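Local coordinates for variant surface glycoprotein MITAT 1.1 (Trypanosoma brucei brucei, PDB 5LY9) that forms, as a GPI-anchored dimer, the dense surface coat whose antigenic variation lets the parasite evade the immune response of its host, at residues Val319-Arg331 with Ala335-Ile349. Sequence-based numbering, arbitrary orientation.
Sequences VDAEIIPAGIAGR and APLGKIHDTVELGDI. With NAG (2-acetamido-2-deoxy-beta-D-glucopyranose), chain C; MAN (alpha-D-mannopyranose), chain B.
Ile324 and Ala335 exchange two backbone hydrogen bonds in a short antiparallel beta hairpin that joins helix 313-321 to helix 343-367, in the A-type N-terminal domain of the glycoprotein. Ile324 N reaches Ala335 O at 2.8 Å. Next along, Ile323 and Pro336 form the non-hydrogen-bonded pair, and Ile323 CD1 touches the proline ring at CB. Beyond the strands two more backbone bonds tie the 3-10 segment 337-339 to the end of helix 313-321 and the residue after it: Leu337 N binds Glu322 O, and Gly338 N binds Asp320 O at 2.8 Å.

The close-packed, buried part lies on the Ile324 face of the hairpin. Ile324 CG1 lies 3.8 Å from Leu337 CD2, the two side chains crossing at a slant, and the CG2 branch of Ile324, anti to the backbone N, meets Ile349 CG2. Helix 24-55 covers the buried side: Tyr52 packs on Glu322 and Ile51 on Ile349. Gly338 sits close against Asp320 CB, and Asp320 OD1 accepts a 2.5 Å hydrogen bond from O3 of an N-acetylglucosamine of the protein's own glycan.

Toward Arg331 the contact becomes looser and wetter. One water bridges Ala329 O and Asp348 OD2, which also pairs with Arg74 of the second subunit. Arg331 bends at chi3 (68°), with its CD against Ile349 CD1, and Ile340 CD1 covers one guanidinium face near its rim. Glu345 OE1 forms a salt bridge with Arg331 NH1 at 3.0 Å, lying in the guanidinium plane although the nitrogen stands 53° out of the carboxylate plane.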
loop_
_atom_site.group_PDB
_atom_site.type_symbol
_atom_site.label_atom_id
_atom_site.label_comp_id
_atom_site.label_asym_id
_atom_site.label_seq_id
_atom_site.Cartn_x
_atom_site.Cartn_y
_atom_site.Cartn_z
ATOM N N VAL A 319 -30.197 17.869 11.547
ATOM C CA VAL A 319 -28.990 17.574 12.317
ATOM C C VAL A 319 -27.902 18.643 12.073
ATOM O O VAL A 319 -27.289 19.151 13.010
ATOM C CB VAL A 319 -28.508 16.147 11.929
ATOM C CG1 VAL A 319 -27.122 15.890 12.414
ATOM C CG2 VAL A 319 -29.451 15.139 12.550
ATOM N N ASP A 320 -27.673 18.947 10.811
ATOM C CA ASP A 320 -26.673 19.958 10.396
ATOM C C ASP A 320 -26.885 21.354 11.003
ATOM O O ASP A 320 -25.927 22.007 11.386
ATOM C CB ASP A 320 -26.642 20.106 8.884
ATOM C CG ASP A 320 -25.917 18.952 8.188
ATOM O OD1 ASP A 320 -25.191 18.164 8.861
ATOM O OD2 ASP A 320 -26.113 18.834 6.946
ATOM N N ALA A 321 -28.133 21.754 11.184
ATOM C CA ALA A 321 -28.454 23.077 11.703
ATOM C C ALA A 321 -28.304 23.173 13.215
ATOM O O ALA A 321 -28.322 24.265 13.785
ATOM C CB ALA A 321 -29.909 23.358 11.316
ATOM N N GLU A 322 -28.152 22.035 13.890
ATOM C CA GLU A 322 -28.176 22.009 15.321
ATOM C C GLU A 322 -26.907 22.703 15.841
ATOM O O GLU A 322 -25.822 22.348 15.451
ATOM C CB GLU A 322 -28.325 20.578 15.867
ATOM C CG GLU A 322 -28.478 20.479 17.377
ATOM C CD GLU A 322 -29.893 20.810 17.896
ATOM O OE1 GLU A 322 -30.763 21.177 17.091
ATOM O OE2 GLU A 322 -30.120 20.652 19.125
ATOM N N ILE A 323 -27.077 23.677 16.726
ATOM C CA ILE A 323 -25.956 24.438 17.222
ATOM C C ILE A 323 -25.326 23.798 18.447
ATOM O O ILE A 323 -26.014 23.412 19.375
ATOM C CB ILE A 323 -26.381 25.885 17.613
ATOM C CG1 ILE A 323 -26.848 26.625 16.392
ATOM C CG2 ILE A 323 -25.223 26.639 18.293
ATOM C CD1 ILE A 323 -25.704 27.129 15.585
ATOM N N ILE A 324 -24.015 23.666 18.418
ATOM C CA ILE A 324 -23.270 23.240 19.569
ATOM C C ILE A 324 -22.692 24.482 20.229
ATOM O O ILE A 324 -21.868 25.177 19.647
ATOM C CB ILE A 324 -22.090 22.301 19.157
ATOM C CG1 ILE A 324 -22.598 21.167 18.259
ATOM C CG2 ILE A 324 -21.409 21.796 20.403
ATOM C CD1 ILE A 324 -23.788 20.420 18.824
ATOM N N PRO A 325 -23.105 24.753 21.441
ATOM C CA PRO A 325 -22.697 25.978 22.109
ATOM C C PRO A 325 -21.274 25.967 22.549
ATOM O O PRO A 325 -20.699 24.901 22.808
ATOM C CB PRO A 325 -23.594 26.061 23.332
ATOM C CG PRO A 325 -24.264 24.800 23.448
ATOM C CD PRO A 325 -24.190 24.058 22.146
ATOM N N ALA A 326 -20.707 27.173 22.640
ATOM C CA ALA A 326 -19.427 27.345 23.262
ATOM C C ALA A 326 -19.521 26.782 24.673
ATOM O O ALA A 326 -20.565 26.842 25.314
ATOM C CB ALA A 326 -19.088 28.817 23.310
ATOM N N GLY A 327 -18.461 26.132 25.115
ATOM C CA GLY A 327 -18.436 25.449 26.420
ATOM C C GLY A 327 -18.527 23.916 26.372
ATOM O O GLY A 327 -18.037 23.274 27.256
ATOM N N ILE A 328 -19.152 23.335 25.355
ATOM C CA ILE A 328 -19.175 21.889 25.176
ATOM C C ILE A 328 -17.770 21.477 24.701
ATOM O O ILE A 328 -17.243 22.061 23.782
ATOM C CB ILE A 328 -20.241 21.481 24.130
ATOM C CG1 ILE A 328 -21.660 21.757 24.640
ATOM C CG2 ILE A 328 -20.106 20.033 23.730
ATOM C CD1 ILE A 328 -22.097 20.875 25.814
ATOM N N ALA A 329 -17.179 20.479 25.350
ATOM C CA ALA A 329 -15.883 19.955 24.967
ATOM C C ALA A 329 -14.787 21.045 24.861
ATOM O O ALA A 329 -13.871 20.956 24.040
ATOM C CB ALA A 329 -16.008 19.166 23.671
ATOM N N GLY A 330 -14.882 22.057 25.706
ATOM C CA GLY A 330 -13.893 23.161 25.729
ATOM C C GLY A 330 -13.935 24.057 24.499
ATOM O O GLY A 330 -13.001 24.807 24.277
ATOM N N ARG A 331 -14.998 23.958 23.689
ATOM C CA ARG A 331 -15.078 24.738 22.470
ATOM C C ARG A 331 -15.272 26.194 22.809
ATOM O O ARG A 331 -16.040 26.523 23.676
ATOM C CB ARG A 331 -16.169 24.205 21.525
ATOM C CG ARG A 331 -15.847 22.790 21.069
ATOM C CD ARG A 331 -17.000 22.150 20.313
ATOM N NE ARG A 331 -17.151 22.864 19.041
ATOM C CZ ARG A 331 -16.416 22.641 17.916
ATOM N NH1 ARG A 331 -15.489 21.681 17.861
ATOM N NH2 ARG A 331 -16.581 23.415 16.840
ATOM N N ALA A 335 -21.116 26.594 17.160
ATOM C CA ALA A 335 -21.137 26.234 15.732
ATOM C C ALA A 335 -22.225 25.194 15.397
ATOM O O ALA A 335 -22.506 24.328 16.179
ATOM C CB ALA A 335 -19.789 25.693 15.315
ATOM N N PRO A 336 -22.777 25.249 14.196
ATOM C CA PRO A 336 -23.741 24.259 13.824
ATOM C C PRO A 336 -22.996 22.971 13.416
ATOM O O PRO A 336 -21.886 23.004 12.925
ATOM C CB PRO A 336 -24.458 24.909 12.668
ATOM C CG PRO A 336 -23.455 25.740 11.997
ATOM C CD PRO A 336 -22.445 26.139 13.074
ATOM N N LEU A 337 -23.606 21.819 13.662
ATOM C CA LEU A 337 -22.968 20.546 13.361
ATOM C C LEU A 337 -22.513 20.481 11.942
ATOM O O LEU A 337 -21.479 19.886 11.639
ATOM C CB LEU A 337 -23.899 19.350 13.693
ATOM C CG LEU A 337 -24.006 18.980 15.174
ATOM C CD1 LEU A 337 -25.103 17.974 15.484
ATOM C CD2 LEU A 337 -22.648 18.437 15.656
ATOM N N GLY A 338 -23.325 21.025 11.042
ATOM C CA GLY A 338 -22.970 21.068 9.636
ATOM C C GLY A 338 -21.615 21.766 9.356
ATOM O O GLY A 338 -21.062 21.538 8.305
ATOM N N LYS A 339 -21.076 22.557 10.270
ATOM C CA LYS A 339 -19.729 23.127 10.029
ATOM C C LYS A 339 -18.625 22.420 10.756
ATOM O O LYS A 339 -17.484 22.906 10.731
ATOM C CB LYS A 339 -19.733 24.580 10.434
ATOM C CG LYS A 339 -20.487 25.418 9.397
ATOM C CD LYS A 339 -20.738 26.807 9.931
ATOM C CE LYS A 339 -20.904 27.859 8.827
ATOM N NZ LYS A 339 -21.307 29.137 9.473
ATOM N N ILE A 340 -18.914 21.310 11.445
ATOM C CA ILE A 340 -17.870 20.662 12.267
ATOM C C ILE A 340 -17.640 19.324 11.570
ATOM O O ILE A 340 -18.564 18.532 11.478
ATOM C CB ILE A 340 -18.381 20.390 13.716
ATOM C CG1 ILE A 340 -18.789 21.704 14.390
ATOM C CG2 ILE A 340 -17.325 19.666 14.516
ATOM C CD1 ILE A 340 -19.561 21.602 15.695
ATOM N N HIS A 341 -16.480 19.139 11.011
ATOM C CA HIS A 341 -16.188 17.922 10.203
ATOM C C HIS A 341 -15.103 17.003 10.823
ATOM O O HIS A 341 -15.021 15.827 10.446
ATOM C CB HIS A 341 -15.767 18.352 8.795
ATOM C CG HIS A 341 -14.459 19.068 8.754
ATOM N ND1 HIS A 341 -13.238 18.412 8.733
ATOM C CD2 HIS A 341 -14.175 20.394 8.794
ATOM C CE1 HIS A 341 -12.264 19.307 8.792
ATOM N NE2 HIS A 341 -12.807 20.520 8.788
ATOM N N ASP A 342 -14.320 17.528 11.759
ATOM C CA ASP A 342 -13.186 16.803 12.283
ATOM C C ASP A 342 -13.665 15.702 13.192
ATOM O O ASP A 342 -14.373 15.978 14.175
ATOM C CB ASP A 342 -12.260 17.740 13.006
ATOM C CG ASP A 342 -11.040 17.049 13.522
ATOM O OD1 ASP A 342 -10.105 16.755 12.721
ATOM O OD2 ASP A 342 -11.031 16.706 14.707
ATOM N N THR A 343 -13.234 14.468 12.923
ATOM C CA THR A 343 -13.699 13.355 13.719
ATOM C C THR A 343 -13.278 13.396 15.161
ATOM O O THR A 343 -14.003 12.944 16.008
ATOM C CB THR A 343 -13.328 11.967 13.155
ATOM O OG1 THR A 343 -11.935 11.893 13.031
ATOM C CG2 THR A 343 -13.948 11.775 11.774
ATOM N N VAL A 344 -12.096 13.886 15.446
ATOM C CA VAL A 344 -11.659 13.981 16.834
ATOM C C VAL A 344 -12.530 14.978 17.579
ATOM O O VAL A 344 -13.046 14.709 18.688
ATOM C CB VAL A 344 -10.149 14.407 16.919
ATOM C CG1 VAL A 344 -9.777 14.715 18.348
ATOM C CG2 VAL A 344 -9.336 13.286 16.382
ATOM N N GLU A 345 -12.732 16.138 16.980
ATOM C CA GLU A 345 -13.675 17.098 17.578
ATOM C C GLU A 345 -15.048 16.554 17.825
ATOM O O GLU A 345 -15.624 16.804 18.881
ATOM C CB GLU A 345 -13.862 18.339 16.705
ATOM C CG GLU A 345 -12.600 19.181 16.656
ATOM C CD GLU A 345 -12.729 20.444 15.795
ATOM O OE1 GLU A 345 -13.881 20.871 15.479
ATOM O OE2 GLU A 345 -11.614 20.984 15.381
ATOM N N LEU A 346 -15.578 15.833 16.845
ATOM C CA LEU A 346 -16.941 15.302 16.974
ATOM C C LEU A 346 -17.023 14.259 18.059
ATOM O O LEU A 346 -17.958 14.218 18.816
ATOM C CB LEU A 346 -17.420 14.730 15.651
ATOM C CG LEU A 346 -17.719 15.860 14.671
ATOM C CD1 LEU A 346 -17.798 15.264 13.279
ATOM C CD2 LEU A 346 -19.034 16.645 14.970
ATOM N N GLY A 347 -16.002 13.392 18.132
ATOM C CA GLY A 347 -15.859 12.447 19.241
ATOM C C GLY A 347 -15.880 13.102 20.627
ATOM O O GLY A 347 -16.545 12.600 21.547
ATOM N N ASP A 348 -15.175 14.196 20.795
ATOM C CA ASP A 348 -15.197 14.948 22.047
ATOM C C ASP A 348 -16.631 15.481 22.355
ATOM O O ASP A 348 -17.121 15.406 23.505
ATOM C CB ASP A 348 -14.307 16.202 21.955
ATOM C CG ASP A 348 -12.826 15.922 22.066
ATOM O OD1 ASP A 348 -12.368 14.775 22.244
ATOM O OD2 ASP A 348 -12.073 16.960 21.933
ATOM N N ILE A 349 -17.297 16.050 21.338
ATOM C CA ILE A 349 -18.625 16.583 21.558
ATOM C C ILE A 349 -19.608 15.453 21.974
ATOM O O ILE A 349 -20.407 15.624 22.901
ATOM C CB ILE A 349 -19.142 17.317 20.295
ATOM C CG1 ILE A 349 -18.346 18.644 20.076
ATOM C CG2 ILE A 349 -20.597 17.656 20.421
ATOM C CD1 ILE A 349 -18.368 19.119 18.637
HETATM C C1 NAG C . -22.573 14.999 5.186
HETATM C C2 NAG C . -22.803 15.645 6.519
HETATM C C3 NAG C . -22.895 17.168 6.434
HETATM C C4 NAG C . -21.713 17.743 5.648
HETATM C C5 NAG C . -21.659 16.987 4.327
HETATM C C6 NAG C . -20.565 17.438 3.378
HETATM C C7 NAG C . -24.001 14.695 8.399
HETATM C C8 NAG C . -25.331 14.367 8.985
HETATM N N2 NAG C . -24.024 15.198 7.187
HETATM O O3 NAG C . -22.945 17.789 7.749
HETATM O O4 NAG C . -21.733 19.214 5.558
HETATM O O5 NAG C . -21.442 15.575 4.582
HETATM O O6 NAG C . -19.343 17.290 4.050
HETATM O O7 NAG C . -22.955 14.464 8.953
HETATM C C1 MAN B . -25.708 23.678 5.202
HETATM C C2 MAN B . -25.886 25.076 4.642
HETATM C C3 MAN B . -24.912 25.964 5.380
HETATM C C4 MAN B . -25.106 25.881 6.895
HETATM C C5 MAN B . -25.209 24.449 7.457
HETATM C C6 MAN B . -25.961 24.374 8.793
HETATM O O2 MAN B . -27.272 25.500 4.771
HETATM O O3 MAN B . -25.129 27.272 4.832
HETATM O O4 MAN B . -23.993 26.495 7.514
HETATM O O5 MAN B . -25.962 23.630 6.594
HETATM O O6 MAN B . -27.405 24.162 8.638
HETATM O O HOH W 1 -13.000 19.544 21.714
HETATM O O HOH W 2 -14.935 19.564 19.699
HETATM O O HOH W 3 -14.705 23.211 14.892
#